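Local atomic coordinates of uncharacterized protein (PDB entry 4W9R), a protein that is of unknown function but, as a putative esterase of the alpha/beta-hydrolase clan, may hydrolyse ester bonds. Residues V79-V82 and R87-N90; E97-E102 and P139-I144; A129-L134 and P153-E158; H161-G166 and V205-V210; F172-T177 and L229-D234. All blocks are in the same frame, centred on the assembly; numbering follows the deposited sequence.

How the interactions relate
The five contacts run from surface to interior. Interaction 1 is a surface loop folded on itself, with one water added to sparse apolar contacts; interaction 5 is the buried one, where helix 217-232 meets strand 171-180 through a CH-pi and a sulfur-aromatic contact. Interactions 2, 3 and 4 are partly buried. Helix 156-165 serves both interactions 3 and 4, and Tyr-131 of interaction 3 also packs on Val-81 and Pro-88 of interaction 1. Interactions 2, 4 and 5 reach the same sheet, in which strands 143-149, 171-180 and 205-213 are consecutive. All five cross-segment contacts are chiefly van der Waals; backbone hydrogen bonds join the neighbouring strands.

Interaction 1. Residues V79-V82 and R87-N90; sequences VTVV and RPIN
Val-81 meets the 87-90 segment with both of its branches. CG1 lies beside the backbone, with Val-81 CG1 3.6 Å from Arg-87 N, while Val-81 CG2 reaches the proline ring at Pro-88 CG, 4.1 Å away. Placing CG1 opposite the backbone N (chi1 178°) is what sends the two methyls to these separate targets. Further out, Val-82 CG2 and Ile-89 CD1 approach to 4.2 Å, the two side chains lying roughly perpendicular. The polar link is indirect: one water accepts from Val-82 N at 2.8 Å and donates to Arg-87 O at 3.2 Å, with a further weak bond to Thr-80 O, so it ties the two backbones together where they do not bond directly. In the next shell Tyr-131 packs on both Val-81 and Pro-88, and Leu-152 also touches Val-81. Thr-80 OG1 is hydrogen-bonded to Gln-76 O, and Ile-89 O to Ser-92 OG, which fastens the loop to the helices before and after it. The contact thus closes the surface loop between helices 76-79 and 91-110, part of the long crossover from strand 67-71 to strand 116-122 in an alpha/beta-hydrolase fold.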
# COMPACT_ATOMS: atom_id res chain seq x y z
N VAL B 79 -18.14 4.80 16.30
CA VAL B 79 -16.80 4.24 16.44
C VAL B 79 -16.00 4.80 17.62
O VAL B 79 -14.85 4.41 17.82
CB VAL B 79 -15.98 4.46 15.16
CG1 VAL B 79 -16.63 3.72 13.99
CG2 VAL B 79 -15.85 5.94 14.86
N THR B 80 -16.59 5.71 18.39
CA THR B 80 -15.83 6.39 19.43
C THR B 80 -16.09 5.85 20.83
O THR B 80 -17.22 5.81 21.30
CB THR B 80 -16.12 7.90 19.44
OG1 THR B 80 -15.76 8.47 18.18
CG2 THR B 80 -15.33 8.59 20.55
N VAL B 81 -15.01 5.44 21.49
CA VAL B 81 -15.06 5.03 22.89
C VAL B 81 -14.76 6.23 23.79
O VAL B 81 -13.66 6.78 23.76
CB VAL B 81 -14.05 3.91 23.19
CG1 VAL B 81 -14.08 3.54 24.66
CG2 VAL B 81 -14.34 2.69 22.32
N VAL B 82 -15.75 6.64 24.58
CA VAL B 82 -15.62 7.84 25.40
C VAL B 82 -14.67 7.63 26.58
O VAL B 82 -14.56 6.53 27.12
CB VAL B 82 -16.98 8.32 25.92
CG1 VAL B 82 -17.88 8.70 24.75
CG2 VAL B 82 -17.64 7.25 26.78
N ARG B 87 -15.16 2.12 27.84
CA ARG B 87 -15.55 0.98 27.02
C ARG B 87 -16.70 1.41 26.11
O ARG B 87 -17.33 2.44 26.36
CB ARG B 87 -15.95 -0.21 27.89
CG ARG B 87 -17.28 -0.05 28.60
CD ARG B 87 -17.62 -1.27 29.44
NE ARG B 87 -18.91 -1.11 30.09
CZ ARG B 87 -19.09 -0.47 31.24
NH1 ARG B 87 -18.05 0.06 31.87
NH2 ARG B 87 -20.30 -0.36 31.77
N PRO B 88 -16.97 0.64 25.03
CA PRO B 88 -18.10 1.00 24.17
C PRO B 88 -19.43 1.01 24.92
O PRO B 88 -19.77 0.05 25.60
CB PRO B 88 -18.09 -0.11 23.11
CG PRO B 88 -16.69 -0.60 23.09
CD PRO B 88 -16.19 -0.49 24.49
N ILE B 89 -20.17 2.11 24.78
CA ILE B 89 -21.50 2.24 25.37
C ILE B 89 -22.41 2.97 24.39
O ILE B 89 -21.92 3.65 23.49
CB ILE B 89 -21.49 3.01 26.71
CG1 ILE B 89 -20.94 4.42 26.50
CG2 ILE B 89 -20.68 2.26 27.77
CD1 ILE B 89 -21.27 5.36 27.64
N ASN B 90 -23.71 2.82 24.58
CA ASN B 90 -24.70 3.49 23.74
C ASN B 90 -24.46 3.23 22.25
O ASN B 90 -24.46 2.08 21.81
CB ASN B 90 -24.71 4.99 24.02
CG ASN B 90 -25.11 5.31 25.45
OD1 ASN B 90 -26.06 4.74 25.99
ND2 ASN B 90 -24.37 6.22 26.08
O HOH W 1 -18.02 4.97 24.50

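Interaction 2. Residues E97-E102 and P139-I144; sequences EFVSAE and PTFNMI
Val-99 presents a single methyl to the rim of the Phe-141 ring, and the two side chains cross at about a right angle. Val-99 CG1 is 3.6 Å from Phe-141 CZ and 3.9 Å from Phe-141 CE2, close to the plane of the ring, so the approach is to the edge and not over a face. Phe-141 starts out across the contact rather than into it, but its ring end swings closer to the helix. One face of the ring is occupied from within its own segment: Thr-140 CG2 sits 3.9 Å above the plane of Phe-141, over its centre. Helix 91-110, which carries Val-99, packs against the central sheet of the alpha/beta-hydrolase fold, and Phe-141 stands just before strand 143-149 enters that sheet; the pair therefore joins a flanking helix to the loop that leads into strand 143-149. Phe-141 also touches Val-119 of the adjacent strand 116-122 and Val-39 of strand 35-40, the next one over. A second approach is polar in kind but loose: Ser-100 OG and Thr-140 OG1 are 3.8 Å apart, too far for a hydrogen bond, and the two hydroxyls simply lie near one another. Tyr-132 bridges the two sides, meeting Phe-141 edge-to-face while touching Val-99 and Ser-100. On the loop side, Thr-140 O accepts a hydrogen bond from Lys-117 NZ of strand 116-122, which probably helps steady the turn that sets the threonine beside the phenylalanine.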
# COMPACT_ATOMS: atom_id res chain seq x y z
N GLU B 97 -21.38 -4.31 18.59
CA GLU B 97 -22.07 -5.60 18.52
C GLU B 97 -22.68 -5.86 17.15
O GLU B 97 -22.87 -7.01 16.76
CB GLU B 97 -23.16 -5.67 19.60
CG GLU B 97 -22.63 -5.60 21.02
CD GLU B 97 -23.71 -5.83 22.07
OE1 GLU B 97 -24.73 -6.46 21.74
OE2 GLU B 97 -23.53 -5.38 23.22
N PHE B 98 -22.98 -4.79 16.42
CA PHE B 98 -23.49 -4.91 15.05
C PHE B 98 -22.51 -5.70 14.18
O PHE B 98 -22.92 -6.54 13.38
CB PHE B 98 -23.75 -3.53 14.44
CG PHE B 98 -23.56 -3.47 12.95
CD1 PHE B 98 -24.48 -4.05 12.10
CD2 PHE B 98 -22.45 -2.84 12.41
CE1 PHE B 98 -24.31 -4.00 10.73
CE2 PHE B 98 -22.27 -2.79 11.03
CZ PHE B 98 -23.20 -3.36 10.19
N VAL B 99 -21.22 -5.42 14.34
CA VAL B 99 -20.19 -6.13 13.60
C VAL B 99 -20.13 -7.59 14.02
O VAL B 99 -20.16 -8.49 13.18
CB VAL B 99 -18.81 -5.48 13.80
CG1 VAL B 99 -17.74 -6.25 13.03
CG2 VAL B 99 -18.83 -4.02 13.37
N SER B 100 -20.05 -7.82 15.33
CA SER B 100 -19.94 -9.17 15.88
C SER B 100 -21.18 -10.03 15.67
O SER B 100 -21.09 -11.13 15.13
CB SER B 100 -19.64 -9.10 17.38
OG SER B 100 -18.33 -8.63 17.63
N ALA B 101 -22.33 -9.54 16.13
CA ALA B 101 -23.53 -10.36 16.21
C ALA B 101 -24.40 -10.34 14.96
O ALA B 101 -25.31 -11.16 14.83
CB ALA B 101 -24.36 -9.92 17.42
N GLU B 102 -24.13 -9.43 14.04
CA GLU B 102 -25.00 -9.28 12.87
C GLU B 102 -24.24 -9.43 11.55
O GLU B 102 -24.50 -10.36 10.78
CB GLU B 102 -25.71 -7.93 12.90
CG GLU B 102 -26.58 -7.72 14.13
CD GLU B 102 -27.31 -6.39 14.10
OE1 GLU B 102 -27.12 -5.63 13.14
OE2 GLU B 102 -28.09 -6.12 15.04
N PRO B 139 -13.52 -15.68 20.48
CA PRO B 139 -13.07 -14.59 19.61
C PRO B 139 -13.81 -14.55 18.27
O PRO B 139 -13.90 -15.56 17.57
CB PRO B 139 -11.59 -14.91 19.39
CG PRO B 139 -11.20 -15.67 20.60
CD PRO B 139 -12.40 -16.49 20.98
N THR B 140 -14.33 -13.37 17.94
CA THR B 140 -14.92 -13.14 16.64
C THR B 140 -13.80 -12.89 15.65
O THR B 140 -13.81 -13.40 14.53
CB THR B 140 -15.89 -11.95 16.65
OG1 THR B 140 -17.00 -12.24 17.51
CG2 THR B 140 -16.41 -11.66 15.25
N PHE B 141 -12.81 -12.12 16.09
CA PHE B 141 -11.67 -11.80 15.25
C PHE B 141 -10.37 -12.37 15.80
O PHE B 141 -10.01 -12.13 16.95
CB PHE B 141 -11.55 -10.28 15.08
CG PHE B 141 -12.74 -9.66 14.41
CD1 PHE B 141 -13.04 -9.94 13.09
CD2 PHE B 141 -13.56 -8.78 15.10
CE1 PHE B 141 -14.13 -9.37 12.47
CE2 PHE B 141 -14.65 -8.20 14.49
CZ PHE B 141 -14.94 -8.50 13.17
N ASN B 142 -9.69 -13.16 14.98
CA ASN B 142 -8.39 -13.70 15.32
C ASN B 142 -7.27 -12.78 14.86
O ASN B 142 -6.10 -12.97 15.19
CB ASN B 142 -8.21 -15.09 14.71
CG ASN B 142 -9.44 -15.95 14.88
OD1 ASN B 142 -10.13 -16.27 13.91
ND2 ASN B 142 -9.73 -16.33 16.12
N MSE B 143 -7.66 -11.77 14.09
CA MSE B 143 -6.72 -10.79 13.56
C MSE B 143 -7.25 -9.38 13.79
O MSE B 143 -8.34 -9.04 13.34
CB MSE B 143 -6.48 -11.03 12.06
CG MSE B 143 -5.46 -10.09 11.44
SE MSE B 143 -5.43 -10.19 9.49
CE MSE B 143 -6.93 -9.01 9.08
N ILE B 144 -6.47 -8.57 14.50
CA ILE B 144 -6.85 -7.20 14.76
C ILE B 144 -5.76 -6.24 14.30
O ILE B 144 -4.62 -6.30 14.78
CB ILE B 144 -7.13 -6.96 16.26
CG1 ILE B 144 -8.26 -7.89 16.73
CG2 ILE B 144 -7.50 -5.51 16.51
CD1 ILE B 144 -8.59 -7.75 18.20

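Interaction 3. Residues A129-L134 and P153-E158; sequences ANYYML and PRMGEE
Tyr-131 and Met-155, the latter present as selenomethionine, make a van der Waals contact between a phenol end and a folded side chain. Tyr-131 OH lies 3.7 Å from Met-155 CG and 4.0 Å from Met-155 CE, and the two side chains are nearly perpendicular. Bends at chi2 (-56°) and chi3 (-60°) curl Met-155 so that its methyl comes round toward the tyrosine; Tyr-131 CE2 and Met-155 CE are 4.5 Å apart, obliquely to the ring. The second contact is mixed: Leu-134 CD1 touches Glu-158 OE2 at 3.8 Å, a methyl against a carboxylate oxygen at the end of an extended chain that reaches across to the leucine. Hydrogen bonding is supplied from outside the pair, by Gly-86 O, which accepts from Tyr-131 OH. Phe-127 and Phe-159 also meet the Tyr-131 ring edge-to-face. The 3-10 segment 131-133 and the residue after it are thus joined to the 3-10 segment 153-155 and the first turn of helix 156-165. The Met-155 atoms beside the hydroxyl are carbons, so that meeting is essentially van der Waals, while the hydrogen bond to Gly-86 O probably helps fix where the phenol end rests.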
# COMPACT_ATOMS: atom_id res chain seq x y z
N ALA B 129 -11.66 -1.32 17.75
CA ALA B 129 -11.41 -2.69 17.32
C ALA B 129 -10.64 -3.49 18.38
O ALA B 129 -10.72 -4.72 18.40
CB ALA B 129 -10.65 -2.69 16.01
N ASN B 130 -9.91 -2.79 19.24
CA ASN B 130 -9.16 -3.45 20.30
C ASN B 130 -10.05 -4.23 21.25
O ASN B 130 -9.66 -5.26 21.79
CB ASN B 130 -8.35 -2.43 21.10
CG ASN B 130 -7.24 -1.80 20.30
OD1 ASN B 130 -6.68 -2.42 19.39
ND2 ASN B 130 -6.90 -0.55 20.63
N TYR B 131 -11.28 -3.74 21.44
CA TYR B 131 -12.18 -4.28 22.45
C TYR B 131 -12.74 -5.65 22.09
O TYR B 131 -13.41 -6.28 22.91
CB TYR B 131 -13.31 -3.29 22.72
CG TYR B 131 -12.86 -2.12 23.57
CD1 TYR B 131 -12.19 -1.04 23.01
CD2 TYR B 131 -13.08 -2.12 24.94
CE1 TYR B 131 -11.77 0.02 23.79
CE2 TYR B 131 -12.66 -1.06 25.73
CZ TYR B 131 -12.01 0.00 25.15
OH TYR B 131 -11.59 1.06 25.93
N TYR B 132 -12.47 -6.12 20.88
CA TYR B 132 -12.87 -7.47 20.49
C TYR B 132 -12.01 -8.51 21.20
O TYR B 132 -12.36 -9.69 21.25
CB TYR B 132 -12.79 -7.64 18.97
CG TYR B 132 -13.86 -6.86 18.24
CD1 TYR B 132 -15.19 -7.24 18.32
CD2 TYR B 132 -13.55 -5.73 17.49
CE1 TYR B 132 -16.18 -6.54 17.66
CE2 TYR B 132 -14.53 -5.02 16.83
CZ TYR B 132 -15.84 -5.43 16.92
OH TYR B 132 -16.83 -4.73 16.27
N MSE B 133 -10.89 -8.07 21.76
CA MSE B 133 -10.03 -8.92 22.58
C MSE B 133 -10.69 -9.29 23.91
O MSE B 133 -10.36 -10.29 24.53
CB MSE B 133 -8.69 -8.24 22.86
CG MSE B 133 -7.69 -8.31 21.73
SE MSE B 133 -6.16 -7.16 22.10
CE MSE B 133 -5.89 -7.62 23.97
N LEU B 134 -11.63 -8.45 24.35
CA LEU B 134 -12.24 -8.60 25.66
C LEU B 134 -13.50 -9.46 25.61
O LEU B 134 -14.19 -9.62 26.63
CB LEU B 134 -12.57 -7.23 26.25
CG LEU B 134 -11.41 -6.22 26.26
CD1 LEU B 134 -11.84 -4.91 26.92
CD2 LEU B 134 -10.19 -6.80 26.96
N PRO B 153 -5.14 6.09 27.18
CA PRO B 153 -3.98 5.55 27.89
C PRO B 153 -4.35 4.74 29.14
O PRO B 153 -3.67 3.75 29.43
CB PRO B 153 -3.20 6.81 28.28
CG PRO B 153 -3.54 7.78 27.19
CD PRO B 153 -4.98 7.51 26.85
N ARG B 154 -5.40 5.13 29.84
CA ARG B 154 -5.78 4.46 31.09
C ARG B 154 -6.30 3.04 30.87
O ARG B 154 -6.33 2.24 31.80
CB ARG B 154 -6.84 5.28 31.84
CG ARG B 154 -8.14 5.49 31.06
CD ARG B 154 -9.15 6.27 31.89
NE ARG B 154 -9.92 5.41 32.78
CZ ARG B 154 -11.19 5.07 32.58
NH1 ARG B 154 -11.85 5.54 31.53
NH2 ARG B 154 -11.81 4.28 33.45
N MSE B 155 -6.69 2.73 29.64
CA MSE B 155 -7.26 1.42 29.33
C MSE B 155 -6.19 0.42 28.90
O MSE B 155 -6.51 -0.73 28.60
CB MSE B 155 -8.32 1.54 28.24
CG MSE B 155 -9.50 2.42 28.63
SE MSE B 155 -10.36 1.80 30.26
CE MSE B 155 -10.87 0.01 29.68
N GLY B 156 -4.94 0.86 28.89
CA GLY B 156 -3.84 0.01 28.46
C GLY B 156 -3.65 -1.21 29.33
O GLY B 156 -3.41 -2.31 28.82
N GLU B 157 -3.76 -1.03 30.64
CA GLU B 157 -3.54 -2.11 31.59
C GLU B 157 -4.54 -3.25 31.41
O GLU B 157 -4.20 -4.42 31.59
CB GLU B 157 -3.61 -1.58 33.03
N GLU B 158 -5.77 -2.91 31.04
CA GLU B 158 -6.82 -3.91 30.90
C GLU B 158 -6.58 -4.80 29.68
O GLU B 158 -6.86 -6.00 29.72
CB GLU B 158 -8.19 -3.24 30.80
CG GLU B 158 -9.36 -4.22 30.77
CD GLU B 158 -10.68 -3.56 31.09
OE1 GLU B 158 -10.68 -2.51 31.76
OE2 GLU B 158 -11.73 -4.10 30.68

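Interaction 4. Residues H161-G166 and V205-V210; sequences HALAAG and VEYHFV
Val-205 begins the contact, spreading its two methyls over the end of helix 156-165. One branch meets Leu-163: Val-205 CG1 and Leu-163 CD2 are 3.7 Å apart. The other lies against the helix terminus, with Val-205 CG2 4.1 Å from Gly-166 CA. Gly-166 has positive phi (87°) and is the first residue to leave the helix, so the chain turns away beside this methyl. Glu-206 takes no part in the helix contact, its side chain emerging on the opposite face of the strand, where a salt bridge to Arg-170 holds Glu-206 OE1. Tyr-207 returns to the helix side, where Leu-163 CD1 comes obliquely to its ring, 3.8 Å from Tyr-207 CD2; the phenol hydroxyl is hydrogen-bonded to Glu-193 OE1. One leucine thus fits its two methyls against residues two apart on the strand. His-208 is again on the far face and bonds back to the glutamate: His-208 NE2 donates to Glu-206 OE2 at 3.0 Å, nearly straight at 168°. The carboxylate uses its anti lone pair, and the oxygen lies in the imidazole plane. Strand 205-213 is the outermost of the sheet within this chain, parallel to strand 171-180. Helix 156-165 lies over it on the Val-205 and Tyr-207 face, with Met-196 of helix 183-196 touching both Leu-163 and Tyr-207.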
# COMPACT_ATOMS: atom_id res chain seq x y z
N HIS B 161 -3.78 -7.44 30.42
CA HIS B 161 -4.23 -8.67 31.05
C HIS B 161 -4.79 -9.65 30.03
O HIS B 161 -4.60 -10.86 30.13
CB HIS B 161 -5.28 -8.37 32.12
CG HIS B 161 -4.76 -7.56 33.27
ND1 HIS B 161 -5.56 -6.71 34.00
CD2 HIS B 161 -3.52 -7.46 33.80
CE1 HIS B 161 -4.83 -6.12 34.94
NE2 HIS B 161 -3.59 -6.56 34.84
N ALA B 162 -5.48 -9.11 29.02
CA ALA B 162 -6.08 -9.93 27.98
C ALA B 162 -5.00 -10.60 27.13
O ALA B 162 -5.12 -11.77 26.76
CB ALA B 162 -7.00 -9.10 27.11
N LEU B 163 -3.94 -9.85 26.82
CA LEU B 163 -2.82 -10.37 26.05
C LEU B 163 -2.07 -11.44 26.83
O LEU B 163 -1.56 -12.40 26.25
CB LEU B 163 -1.87 -9.25 25.65
CG LEU B 163 -2.34 -8.30 24.55
CD1 LEU B 163 -1.33 -7.19 24.35
CD2 LEU B 163 -2.56 -9.06 23.25
N ALA B 164 -1.98 -11.26 28.14
CA ALA B 164 -1.28 -12.20 29.00
C ALA B 164 -2.08 -13.49 29.15
O ALA B 164 -1.50 -14.57 29.31
CB ALA B 164 -1.01 -11.57 30.36
N ALA B 165 -3.40 -13.38 29.11
CA ALA B 165 -4.28 -14.54 29.24
C ALA B 165 -4.24 -15.40 27.98
O ALA B 165 -4.22 -16.63 28.06
CB ALA B 165 -5.70 -14.10 29.54
N GLY B 166 -4.24 -14.75 26.83
CA GLY B 166 -4.17 -15.45 25.56
C GLY B 166 -5.52 -15.87 25.02
O GLY B 166 -6.56 -15.52 25.56
N VAL B 205 -0.49 -15.54 21.33
CA VAL B 205 -0.66 -14.22 20.73
C VAL B 205 0.59 -13.76 20.00
O VAL B 205 1.69 -13.78 20.55
CB VAL B 205 -1.03 -13.18 21.80
CG1 VAL B 205 -1.10 -11.79 21.20
CG2 VAL B 205 -2.35 -13.55 22.47
N GLU B 206 0.42 -13.33 18.75
CA GLU B 206 1.49 -12.71 18.00
C GLU B 206 1.27 -11.20 17.98
O GLU B 206 0.33 -10.70 17.36
CB GLU B 206 1.55 -13.27 16.57
CG GLU B 206 2.70 -12.73 15.74
CD GLU B 206 2.78 -13.39 14.37
OE1 GLU B 206 2.12 -14.44 14.18
OE2 GLU B 206 3.50 -12.87 13.50
N TYR B 207 2.14 -10.48 18.68
CA TYR B 207 1.97 -9.04 18.90
C TYR B 207 2.95 -8.21 18.08
O TYR B 207 4.16 -8.46 18.11
CB TYR B 207 2.12 -8.72 20.38
CG TYR B 207 1.96 -7.25 20.74
CD1 TYR B 207 3.04 -6.38 20.66
CD2 TYR B 207 0.74 -6.75 21.16
CE1 TYR B 207 2.91 -5.05 20.98
CE2 TYR B 207 0.60 -5.41 21.49
CZ TYR B 207 1.69 -4.57 21.40
OH TYR B 207 1.55 -3.24 21.72
N HIS B 208 2.43 -7.22 17.37
CA HIS B 208 3.28 -6.31 16.60
C HIS B 208 2.87 -4.86 16.78
O HIS B 208 1.72 -4.49 16.52
CB HIS B 208 3.24 -6.67 15.11
CG HIS B 208 3.84 -8.01 14.79
ND1 HIS B 208 5.20 -8.23 14.78
CD2 HIS B 208 3.26 -9.19 14.47
CE1 HIS B 208 5.43 -9.49 14.46
NE2 HIS B 208 4.27 -10.09 14.27
N PHE B 209 3.81 -4.04 17.24
CA PHE B 209 3.59 -2.60 17.30
C PHE B 209 4.68 -1.86 16.52
O PHE B 209 5.85 -1.91 16.88
CB PHE B 209 3.57 -2.10 18.74
CG PHE B 209 3.65 -0.60 18.86
CD1 PHE B 209 2.62 0.20 18.40
CD2 PHE B 209 4.76 0.00 19.43
CE1 PHE B 209 2.69 1.58 18.50
CE2 PHE B 209 4.84 1.38 19.54
CZ PHE B 209 3.80 2.17 19.07
N VAL B 210 4.27 -1.18 15.46
CA VAL B 210 5.21 -0.46 14.61
C VAL B 210 5.02 1.04 14.75
O VAL B 210 3.95 1.57 14.45
CB VAL B 210 5.06 -0.87 13.14
CG1 VAL B 210 6.05 -0.10 12.28
CG2 VAL B 210 5.27 -2.36 12.98

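Interaction 5. Residues F172-T177 and L229-D234; sequences FYYMAT and LDMCFD
Helix 217-232, one of those flanking the sheet of the probable alpha/beta-hydrolase fold, lies against strand 171-180 through Phe-172 and Cys-232, a buried CH-pi contact. Cys-232 CB stands 3.6 Å from the centroid of the Phe-172 ring and 7° off its normal, almost squarely over the face. The sulfur follows less centrally, Cys-232 SG being 4.2 Å from the centroid of Phe-172 and 26° off the normal, a sulfur-aromatic contact. The same face also lies against the helix backbone, with Phe-172 CE1 3.6 Å from Cys-232 N. Phe-172 and Tyr-174 share one extended first torsion, CG trans to the main-chain nitrogen (chi1 -179° in both), and both rings project to the helix side of the sheet, in its parallel part, where Phe-172 also meets the ring of His-208 from strand 205-213. Met-231, a selenomethionine, lies near both rings. Its CB packs on the first, Phe-172 CZ and Met-231 CB being 3.9 Å apart; its chain then bends at chi3, and Met-231 CE comes obliquely to the second ring, 3.5 Å from Tyr-174 CD2. Tyr-174 OH is hydrogen-bonded to Gln-227 OE1, one helical turn before Met-231, and a bound acetate, probably from the crystallisation liquor, lies about 4 Å from the Met-231 side chain.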
# COMPACT_ATOMS: atom_id res chain seq x y z
N PHE B 172 -3.54 -12.55 16.19
CA PHE B 172 -2.58 -11.67 15.55
C PHE B 172 -2.98 -10.22 15.78
O PHE B 172 -4.02 -9.77 15.30
CB PHE B 172 -2.47 -11.96 14.05
CG PHE B 172 -1.48 -11.09 13.33
CD1 PHE B 172 -0.15 -11.46 13.25
CD2 PHE B 172 -1.88 -9.91 12.74
CE1 PHE B 172 0.77 -10.66 12.59
CE2 PHE B 172 -0.97 -9.10 12.07
CZ PHE B 172 0.36 -9.48 12.00
N TYR B 173 -2.16 -9.49 16.53
CA TYR B 173 -2.45 -8.09 16.80
C TYR B 173 -1.39 -7.17 16.21
O TYR B 173 -0.19 -7.36 16.43
CB TYR B 173 -2.56 -7.84 18.31
CG TYR B 173 -2.90 -6.41 18.66
CD1 TYR B 173 -4.20 -5.95 18.59
CD2 TYR B 173 -1.91 -5.52 19.06
CE1 TYR B 173 -4.51 -4.64 18.90
CE2 TYR B 173 -2.21 -4.21 19.38
CZ TYR B 173 -3.51 -3.77 19.30
OH TYR B 173 -3.82 -2.47 19.61
N TYR B 174 -1.84 -6.17 15.46
CA TYR B 174 -0.94 -5.21 14.84
C TYR B 174 -1.41 -3.78 15.09
O TYR B 174 -2.53 -3.42 14.74
CB TYR B 174 -0.82 -5.46 13.34
CG TYR B 174 0.13 -4.52 12.62
CD1 TYR B 174 -0.33 -3.33 12.07
CD2 TYR B 174 1.47 -4.82 12.50
CE1 TYR B 174 0.54 -2.47 11.41
CE2 TYR B 174 2.34 -3.97 11.84
CZ TYR B 174 1.87 -2.80 11.30
OH TYR B 174 2.74 -1.95 10.65
N MSE B 175 -0.54 -2.97 15.69
CA MSE B 175 -0.85 -1.56 15.91
C MSE B 175 0.24 -0.67 15.32
O MSE B 175 1.43 -0.92 15.51
CB MSE B 175 -1.02 -1.27 17.40
CG MSE B 175 -1.11 0.21 17.73
SE MSE B 175 -1.37 0.55 19.63
CE MSE B 175 -1.13 2.48 19.63
N ALA B 176 -0.18 0.37 14.61
CA ALA B 176 0.75 1.31 14.01
C ALA B 176 0.36 2.75 14.30
O ALA B 176 -0.83 3.07 14.39
CB ALA B 176 0.84 1.08 12.50
N THR B 177 1.36 3.61 14.46
CA THR B 177 1.11 5.03 14.67
C THR B 177 2.20 5.87 14.01
O THR B 177 3.28 5.38 13.71
CB THR B 177 1.03 5.37 16.17
OG1 THR B 177 0.75 6.77 16.33
CG2 THR B 177 2.33 5.03 16.88
N LEU B 229 -0.72 -7.61 6.78
CA LEU B 229 -1.09 -8.72 5.91
C LEU B 229 0.10 -9.64 5.64
O LEU B 229 -0.06 -10.86 5.56
CB LEU B 229 -1.66 -8.20 4.59
CG LEU B 229 -2.98 -7.44 4.66
CD1 LEU B 229 -3.33 -6.89 3.29
CD2 LEU B 229 -4.09 -8.34 5.18
N ASP B 230 1.27 -9.04 5.48
CA ASP B 230 2.48 -9.80 5.19
C ASP B 230 2.83 -10.77 6.31
O ASP B 230 3.11 -11.94 6.06
CB ASP B 230 3.66 -8.85 4.95
CG ASP B 230 4.94 -9.58 4.62
OD1 ASP B 230 4.91 -10.46 3.73
OD2 ASP B 230 5.98 -9.28 5.25
N MSE B 231 2.80 -10.28 7.54
CA MSE B 231 3.23 -11.07 8.69
C MSE B 231 2.17 -12.07 9.15
O MSE B 231 2.51 -13.19 9.56
CB MSE B 231 3.60 -10.15 9.85
CG MSE B 231 4.86 -9.34 9.60
SE MSE B 231 5.22 -8.09 11.04
CE MSE B 231 3.58 -7.06 10.93
N CYS B 232 0.91 -11.67 9.09
CA CYS B 232 -0.18 -12.52 9.55
C CYS B 232 -0.32 -13.78 8.69
O CYS B 232 -0.51 -14.88 9.20
CB CYS B 232 -1.50 -11.74 9.55
SG CYS B 232 -2.93 -12.67 10.13
N PHE B 233 -0.22 -13.59 7.37
CA PHE B 233 -0.38 -14.69 6.42
C PHE B 233 0.95 -15.33 6.02
O PHE B 233 0.98 -16.18 5.13
CB PHE B 233 -1.12 -14.19 5.18
CG PHE B 233 -2.57 -13.89 5.42
CD1 PHE B 233 -2.98 -12.61 5.76
CD2 PHE B 233 -3.53 -14.89 5.33
CE1 PHE B 233 -4.31 -12.32 5.99
CE2 PHE B 233 -4.86 -14.61 5.56
CZ PHE B 233 -5.25 -13.33 5.89
N ASP B 234 2.03 -14.90 6.67
CA ASP B 234 3.39 -15.30 6.30
C ASP B 234 3.59 -16.82 6.16
O ASP B 234 4.39 -17.26 5.33
CB ASP B 234 4.38 -14.75 7.33
CG ASP B 234 5.82 -15.02 6.95
OD1 ASP B 234 6.34 -14.31 6.06
OD2 ASP B 234 6.43 -15.94 7.53